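Local atomic coordinates of glycoside hydrolase (Streptococcus pneumoniae serotype 4, PDB entry 6ORH), a protein that probably hydrolyses alpha-L-fucosidic linkages of host-derived glycans, as a member of glycoside hydrolase family 29. Residues A[322-328]-A[445-451]; A[61-66]-A[309-313]. The protein carries 2 engineered substitutions. One frame throughout, in Å; residues are numbered along the deposited sequence.

Contact 1. Residues A[322-328]-A[445-451]; sequences LYKEDLA and ISLYKTP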
loop_
_atom_site.group_PDB
_atom_site.type_symbol
_atom_site.label_atom_id
_atom_site.label_comp_id
_atom_site.label_asym_id
_atom_site.label_seq_id
_atom_site.Cartn_x
_atom_site.Cartn_y
_atom_site.Cartn_z
ATOM N N LEU A 322 -19.552 10.703 -0.665
ATOM C CA LEU A 322 -18.819 9.876 -1.624
ATOM C C LEU A 322 -19.791 9.075 -2.482
ATOM O O LEU A 322 -19.631 8.957 -3.704
ATOM C CB LEU A 322 -17.911 8.912 -0.836
ATOM C CG LEU A 322 -17.187 7.863 -1.690
ATOM C CD1 LEU A 322 -16.101 8.538 -2.531
ATOM C CD2 LEU A 322 -16.549 6.831 -0.770
ATOM N N TYR A 323 -20.765 8.435 -1.820
ATOM C CA TYR A 323 -21.620 7.464 -2.469
ATOM C C TYR A 323 -22.895 8.099 -3.025
ATOM O O TYR A 323 -23.742 7.395 -3.553
ATOM C CB TYR A 323 -22.026 6.388 -1.458
ATOM C CG TYR A 323 -20.898 5.504 -0.999
ATOM C CD1 TYR A 323 -20.168 4.741 -1.895
ATOM C CD2 TYR A 323 -20.588 5.430 0.349
ATOM C CE1 TYR A 323 -19.146 3.913 -1.447
ATOM C CE2 TYR A 323 -19.587 4.600 0.810
ATOM C CZ TYR A 323 -18.859 3.843 -0.094
ATOM O OH TYR A 323 -17.870 3.045 0.411
ATOM N N LYS A 324 -23.009 9.432 -2.948
ATOM C CA LYS A 324 -24.223 10.147 -3.331
ATOM C C LYS A 324 -24.624 9.802 -4.771
ATOM O O LYS A 324 -25.792 9.549 -5.063
ATOM C CB LYS A 324 -23.982 11.637 -3.086
ATOM C CG LYS A 324 -25.136 12.583 -3.402
ATOM C CD LYS A 324 -24.858 13.982 -2.867
ATOM C CE LYS A 324 -26.096 14.739 -2.415
ATOM N NZ LYS A 324 -25.763 15.803 -1.432
ATOM N N GLU A 325 -23.643 9.754 -5.678
ATOM C CA GLU A 325 -23.956 9.418 -7.057
ATOM C C GLU A 325 -22.960 8.413 -7.627
ATOM O O GLU A 325 -21.765 8.689 -7.714
ATOM C CB GLU A 325 -23.968 10.665 -7.944
ATOM C CG GLU A 325 -24.584 10.353 -9.295
ATOM C CD GLU A 325 -24.501 11.431 -10.364
ATOM O OE1 GLU A 325 -24.033 12.552 -10.059
ATOM O OE2 GLU A 325 -24.884 11.121 -11.515
ATOM N N ASP A 326 -23.515 7.281 -8.045
ATOM C CA ASP A 326 -22.803 6.303 -8.851
ATOM C C ASP A 326 -22.861 6.750 -10.312
ATOM O O ASP A 326 -23.891 6.560 -10.981
ATOM C CB ASP A 326 -23.438 4.916 -8.691
ATOM C CG ASP A 326 -22.732 3.830 -9.485
ATOM O OD1 ASP A 326 -21.750 4.161 -10.168
ATOM O OD2 ASP A 326 -23.190 2.670 -9.423
ATOM N N LEU A 327 -21.727 7.258 -10.795
ATOM C CA LEU A 327 -21.620 7.840 -12.129
ATOM C C LEU A 327 -21.623 6.758 -13.202
ATOM O O LEU A 327 -21.689 7.055 -14.402
ATOM C CB LEU A 327 -20.350 8.678 -12.205
ATOM C CG LEU A 327 -20.299 9.831 -11.206
ATOM C CD1 LEU A 327 -18.872 10.280 -11.006
ATOM C CD2 LEU A 327 -21.163 10.986 -11.719
ATOM N N ALA A 328 -21.537 5.486 -12.782
ATOM C CA ALA A 328 -21.542 4.398 -13.739
ATOM C C ALA A 328 -22.940 3.815 -13.947
ATOM O O ALA A 328 -23.117 3.013 -14.853
ATOM C CB ALA A 328 -20.555 3.320 -13.311
ATOM N N ILE A 445 -20.043 -2.636 -11.001
ATOM C CA ILE A 445 -18.976 -1.664 -11.175
ATOM C C ILE A 445 -19.610 -0.287 -10.977
ATOM O O ILE A 445 -20.632 -0.000 -11.611
ATOM C CB ILE A 445 -18.287 -1.756 -12.554
ATOM C CG1 ILE A 445 -17.601 -3.108 -12.783
ATOM C CG2 ILE A 445 -17.298 -0.611 -12.736
ATOM C CD1 ILE A 445 -17.362 -3.419 -14.237
ATOM N N SER A 446 -19.048 0.490 -10.050
ATOM C CA SER A 446 -19.513 1.836 -9.733
ATOM C C SER A 446 -18.358 2.827 -9.858
ATOM O O SER A 446 -17.194 2.436 -9.759
ATOM C CB SER A 446 -20.167 1.896 -8.356
ATOM O OG SER A 446 -21.318 1.033 -8.323
ATOM N N LEU A 447 -18.686 4.113 -10.080
ATOM C CA LEU A 447 -17.712 5.189 -10.152
ATOM C C LEU A 447 -18.200 6.339 -9.278
ATOM O O LEU A 447 -19.399 6.657 -9.295
ATOM C CB LEU A 447 -17.589 5.692 -11.598
ATOM C CG LEU A 447 -16.929 4.727 -12.586
ATOM C CD1 LEU A 447 -17.132 5.216 -14.022
ATOM C CD2 LEU A 447 -15.443 4.580 -12.265
ATOM N N TYR A 448 -17.263 6.921 -8.527
ATOM C CA TYR A 448 -17.579 8.042 -7.646
ATOM C C TYR A 448 -16.516 9.129 -7.718
ATOM O O TYR A 448 -15.362 8.903 -8.100
ATOM C CB TYR A 448 -17.675 7.612 -6.178
ATOM C CG TYR A 448 -18.484 6.368 -5.927
ATOM C CD1 TYR A 448 -19.876 6.358 -6.025
ATOM C CD2 TYR A 448 -17.851 5.189 -5.546
ATOM C CE1 TYR A 448 -20.624 5.220 -5.772
ATOM C CE2 TYR A 448 -18.585 4.041 -5.304
ATOM C CZ TYR A 448 -19.962 4.049 -5.415
ATOM O OH TYR A 448 -20.684 2.918 -5.187
ATOM N N LYS A 449 -16.941 10.329 -7.296
ATOM C CA LYS A 449 -16.036 11.423 -7.013
ATOM C C LYS A 449 -15.977 11.666 -5.501
ATOM O O LYS A 449 -17.005 11.944 -4.874
ATOM C CB LYS A 449 -16.533 12.689 -7.731
ATOM C CG LYS A 449 -15.660 13.925 -7.529
ATOM C CD LYS A 449 -14.222 13.751 -7.961
ATOM C CE LYS A 449 -13.305 14.862 -7.491
ATOM N NZ LYS A 449 -12.981 14.765 -6.049
ATOM N N THR A 450 -14.761 11.651 -4.949
ATOM C CA THR A 450 -14.562 11.948 -3.537
ATOM C C THR A 450 -14.986 13.383 -3.239
ATOM O O THR A 450 -14.832 14.276 -4.073
ATOM C CB THR A 450 -13.115 11.745 -3.071
ATOM O OG1 THR A 450 -12.211 12.605 -3.761
ATOM C CG2 THR A 450 -12.638 10.308 -3.156
ATOM N N PRO A 451 -15.549 13.653 -2.041
ATOM C CA PRO A 451 -15.942 15.019 -1.686
ATOM C C PRO A 451 -14.758 15.956 -1.393
ATOM O O PRO A 451 -13.711 15.434 -1.067
ATOM C CB PRO A 451 -16.896 14.837 -0.492
ATOM C CG PRO A 451 -16.604 13.453 0.069
ATOM C CD PRO A 451 -15.929 12.650 -1.028
HETATM O O HOH W 1 -19.888 10.648 -7.458
HETATM O O HOH W 2 -23.296 0.538 -11.336
#
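Tyr323 drives the edge of its ring into one face of Tyr448, an edge-to-face pair with centroids 5.2 Å apart and planes at 87°. CD1 of Tyr323 leads, 3.6 Å from Tyr448 CZ and displaced toward the rim of that ring. Here the packing is tight: the carbonyl O of Leu322 lies 3.4 Å from Tyr448 CB, and CD1 of Leu322 touches both Tyr448 CB and the CA and CG2 of Thr450. The phenol hydroxyls reach past the pair, Tyr323 OH to Tyr282 and Lys416, Tyr448 OH to Glu380.

Further along, polar bonds take over. With CG of Asp326 anti to the backbone N (chi1 -179°), the carboxylate is carried to the strand, where OD1 takes the N-H of Leu447 at 3.1 Å. The N-H of Ala328 reaches the same oxygen from the opposite face of the carboxylate, closing an Asx turn; two donors on opposite faces of one oxygen would restrict the carboxylate's rotation. Between these bonds, Leu327 N donates to Leu447 O at 2.8 Å, and Ala328 CB packs on Leu447 CG.

The side toward solvent is looser. Exposed Glu325 adds little but its carbonyl, and here a water links Glu325 O to Lys449 N in place of a direct bond. Pro451 CD lies 4.0 Å from Leu322 CA. The arrangement joins the linker after helix 306-322 to the last strand of a galactose-binding-like beta-sandwich of the F5/8 type C family, pairing the entrance of the domain with its C-terminal end.

Contact 2. Residues A[61-66]-A[309-313]; sequences RVLKET and IERLY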
loop_
_atom_site.group_PDB
_atom_site.type_symbol
_atom_site.label_atom_id
_atom_site.label_comp_id
_atom_site.label_asym_id
_atom_site.label_seq_id
_atom_site.Cartn_x
_atom_site.Cartn_y
_atom_site.Cartn_z
ATOM N N ARG A 61 -26.774 5.859 20.383
ATOM C CA ARG A 61 -27.440 6.791 19.467
ATOM C C ARG A 61 -26.421 7.393 18.490
ATOM O O ARG A 61 -26.654 7.416 17.279
ATOM C CB ARG A 61 -28.160 7.903 20.243
ATOM C CG ARG A 61 -28.870 8.886 19.310
ATOM C CD ARG A 61 -29.522 10.026 20.095
ATOM N NE ARG A 61 -28.560 10.936 20.711
ATOM C CZ ARG A 61 -27.922 11.930 20.072
ATOM N NH1 ARG A 61 -28.166 12.167 18.783
ATOM N NH2 ARG A 61 -27.054 12.675 20.731
ATOM N N VAL A 62 -25.292 7.866 19.006
ATOM C CA VAL A 62 -24.295 8.519 18.171
ATOM C C VAL A 62 -23.721 7.499 17.190
ATOM O O VAL A 62 -23.590 7.783 16.001
ATOM C CB VAL A 62 -23.205 9.224 18.994
ATOM C CG1 VAL A 62 -21.994 9.572 18.133
ATOM C CG2 VAL A 62 -23.778 10.511 19.598
ATOM N N LEU A 63 -23.420 6.294 17.682
ATOM C CA LEU A 63 -22.907 5.286 16.747
ATOM C C LEU A 63 -23.923 4.941 15.652
ATOM O O LEU A 63 -23.548 4.777 14.494
ATOM C CB LEU A 63 -22.469 4.043 17.533
ATOM C CG LEU A 63 -21.285 4.257 18.470
ATOM C CD1 LEU A 63 -21.061 3.016 19.339
ATOM C CD2 LEU A 63 -20.031 4.631 17.679
ATOM N N LYS A 64 -25.205 4.818 16.014
ATOM C CA LYS A 64 -26.241 4.490 15.045
ATOM C C LYS A 64 -26.320 5.610 14.011
ATOM O O LYS A 64 -26.330 5.355 12.802
ATOM C CB LYS A 64 -27.602 4.346 15.730
ATOM C CG LYS A 64 -28.737 3.881 14.825
ATOM C CD LYS A 64 -28.644 2.415 14.431
ATOM C CE LYS A 64 -29.853 1.940 13.651
ATOM N NZ LYS A 64 -29.830 0.492 13.379
ATOM N N GLU A 65 -26.354 6.855 14.504
ATOM C CA GLU A 65 -26.542 8.007 13.628
ATOM C C GLU A 65 -25.341 8.201 12.708
ATOM O O GLU A 65 -25.482 8.836 11.658
ATOM C CB GLU A 65 -26.815 9.293 14.413
ATOM C CG GLU A 65 -28.191 9.299 15.076
ATOM C CD GLU A 65 -28.462 10.632 15.762
ATOM O OE1 GLU A 65 -27.671 11.604 15.549
ATOM O OE2 GLU A 65 -29.467 10.696 16.517
ATOM N N THR A 66 -24.166 7.665 13.085
ATOM C CA THR A 66 -22.967 7.888 12.286
ATOM C C THR A 66 -22.578 6.642 11.491
ATOM O O THR A 66 -21.431 6.590 11.022
ATOM C CB THR A 66 -21.812 8.447 13.124
ATOM O OG1 THR A 66 -21.445 7.563 14.192
ATOM C CG2 THR A 66 -22.181 9.795 13.724
ATOM N N ILE A 309 -17.041 12.714 18.914
ATOM C CA ILE A 309 -18.373 12.721 18.362
ATOM C C ILE A 309 -18.425 13.560 17.076
ATOM O O ILE A 309 -18.981 13.125 16.065
ATOM C CB ILE A 309 -19.379 13.222 19.424
ATOM C CG1 ILE A 309 -19.442 12.253 20.608
ATOM C CG2 ILE A 309 -20.744 13.419 18.786
ATOM C CD1 ILE A 309 -20.143 12.856 21.859
ATOM N N GLU A 310 -17.867 14.783 17.124
ATOM C CA GLU A 310 -17.872 15.647 15.955
ATOM C C GLU A 310 -17.226 14.920 14.767
ATOM O O GLU A 310 -17.762 14.954 13.653
ATOM C CB GLU A 310 -17.126 16.937 16.311
ATOM C CG GLU A 310 -17.096 17.941 15.186
ATOM C CD GLU A 310 -16.725 19.292 15.771
ATOM O OE1 GLU A 310 -17.647 20.142 15.883
ATOM O OE2 GLU A 310 -15.537 19.466 16.176
ATOM N N ARG A 311 -16.121 14.233 15.055
ATOM C CA ARG A 311 -15.324 13.555 14.038
ATOM C C ARG A 311 -16.116 12.393 13.425
ATOM O O ARG A 311 -16.061 12.157 12.215
ATOM C CB ARG A 311 -13.996 13.143 14.678
ATOM C CG ARG A 311 -12.988 12.499 13.738
ATOM C CD ARG A 311 -12.568 13.380 12.570
ATOM N NE ARG A 311 -12.509 14.824 12.794
ATOM C CZ ARG A 311 -11.567 15.479 13.457
ATOM N NH1 ARG A 311 -10.584 14.837 14.062
ATOM N NH2 ARG A 311 -11.633 16.802 13.533
ATOM N N LEU A 312 -16.906 11.679 14.248
ATOM C CA LEU A 312 -17.727 10.616 13.679
ATOM C C LEU A 312 -18.801 11.138 12.721
ATOM O O LEU A 312 -19.083 10.495 11.714
ATOM C CB LEU A 312 -18.355 9.779 14.803
ATOM C CG LEU A 312 -17.392 8.992 15.677
ATOM C CD1 LEU A 312 -18.200 8.253 16.732
ATOM C CD2 LEU A 312 -16.592 8.012 14.816
ATOM N N TYR A 313 -19.442 12.286 13.049
ATOM C CA TYR A 313 -20.417 12.858 12.138
ATOM C C TYR A 313 -19.721 13.327 10.853
ATOM O O TYR A 313 -20.260 13.123 9.776
ATOM C CB TYR A 313 -21.194 14.003 12.809
ATOM C CG TYR A 313 -22.273 13.519 13.754
ATOM C CD1 TYR A 313 -23.511 13.105 13.284
ATOM C CD2 TYR A 313 -22.013 13.424 15.114
ATOM C CE1 TYR A 313 -24.490 12.637 14.149
ATOM C CE2 TYR A 313 -22.978 12.949 15.995
ATOM C CZ TYR A 313 -24.202 12.544 15.505
ATOM O OH TYR A 313 -25.137 12.046 16.376
HETATM O O HOH W 3 -18.854 7.751 11.068
#
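The phenol of Tyr313 is swung toward helix 56-65 by a first torsion that sets CG anti to its carbonyl carbon, and chi1 of Thr66 near 60° puts OG1 between N and the carbonyl carbon, which leaves CG2 anti to that carbon and turned to the ring. That methyl sits almost exactly over the middle of the Tyr313 ring, 3.5 Å from the centroid and 8° off the normal, a textbook CH-pi contact. The same rotation places Thr66 OG1 back on its own helix, where it donates to Val62 O, so the hydroxyl is satisfied while the methyl is held against the ring.

At the far end of the ring, Tyr313 OH donates to Glu65 OE1 at 2.7 Å. The acceptor lies near the ring plane, but the hydroxyl meets it from well above the carboxylate plane, the two planes being steeply inclined to each other. OE2 of Glu65 forms a salt bridge with Arg61 NH1 one turn earlier, at 3.0 Å, which probably helps to orient the carboxylate for the tyrosine; Arg61 has a second acidic partner in Glu58. This charged cluster forms the polar margin of the contact.

Deeper in, the interface is apolar. CG1 of Val62 touches Ile309 CG2 at 4.1 Å and also approaches Tyr313 CE2, while Leu63 CD2 meets Leu312 CD1; Leu63 also packs on Phe68, and Leu312 on Ile296. Where helix 56-65 ends, a water bridges Thr66 O and Leu312 O, and Arg319 also donates to Thr66 O.

The axes of 61-65 and 309-313 approach to 10.1 Å, their directions 21° apart. Neighbouring, similarly directed helices outside parallel strands are characteristic of the (beta/alpha)8-type barrel of the family 29 catalytic domain.

Overall arrangement
From the N terminus, helix 56-65 comes first, and its end waits 243 residues for its partner: contact 2 closes when helix 306-322 arrives, after the last barrel strand, 292-295. It thereby joins an early and a late helix of the catalytic domain. The same helix 306-322 then runs to its last turn, where residues 322-328 open contact 1. This second loop spans the beta-sandwich and closes at the C terminus with 445-451. The two contacts are in series, neither nested nor crossed, with centres about 23 Å apart, and helix 306-322 links the barrel to the sandwich.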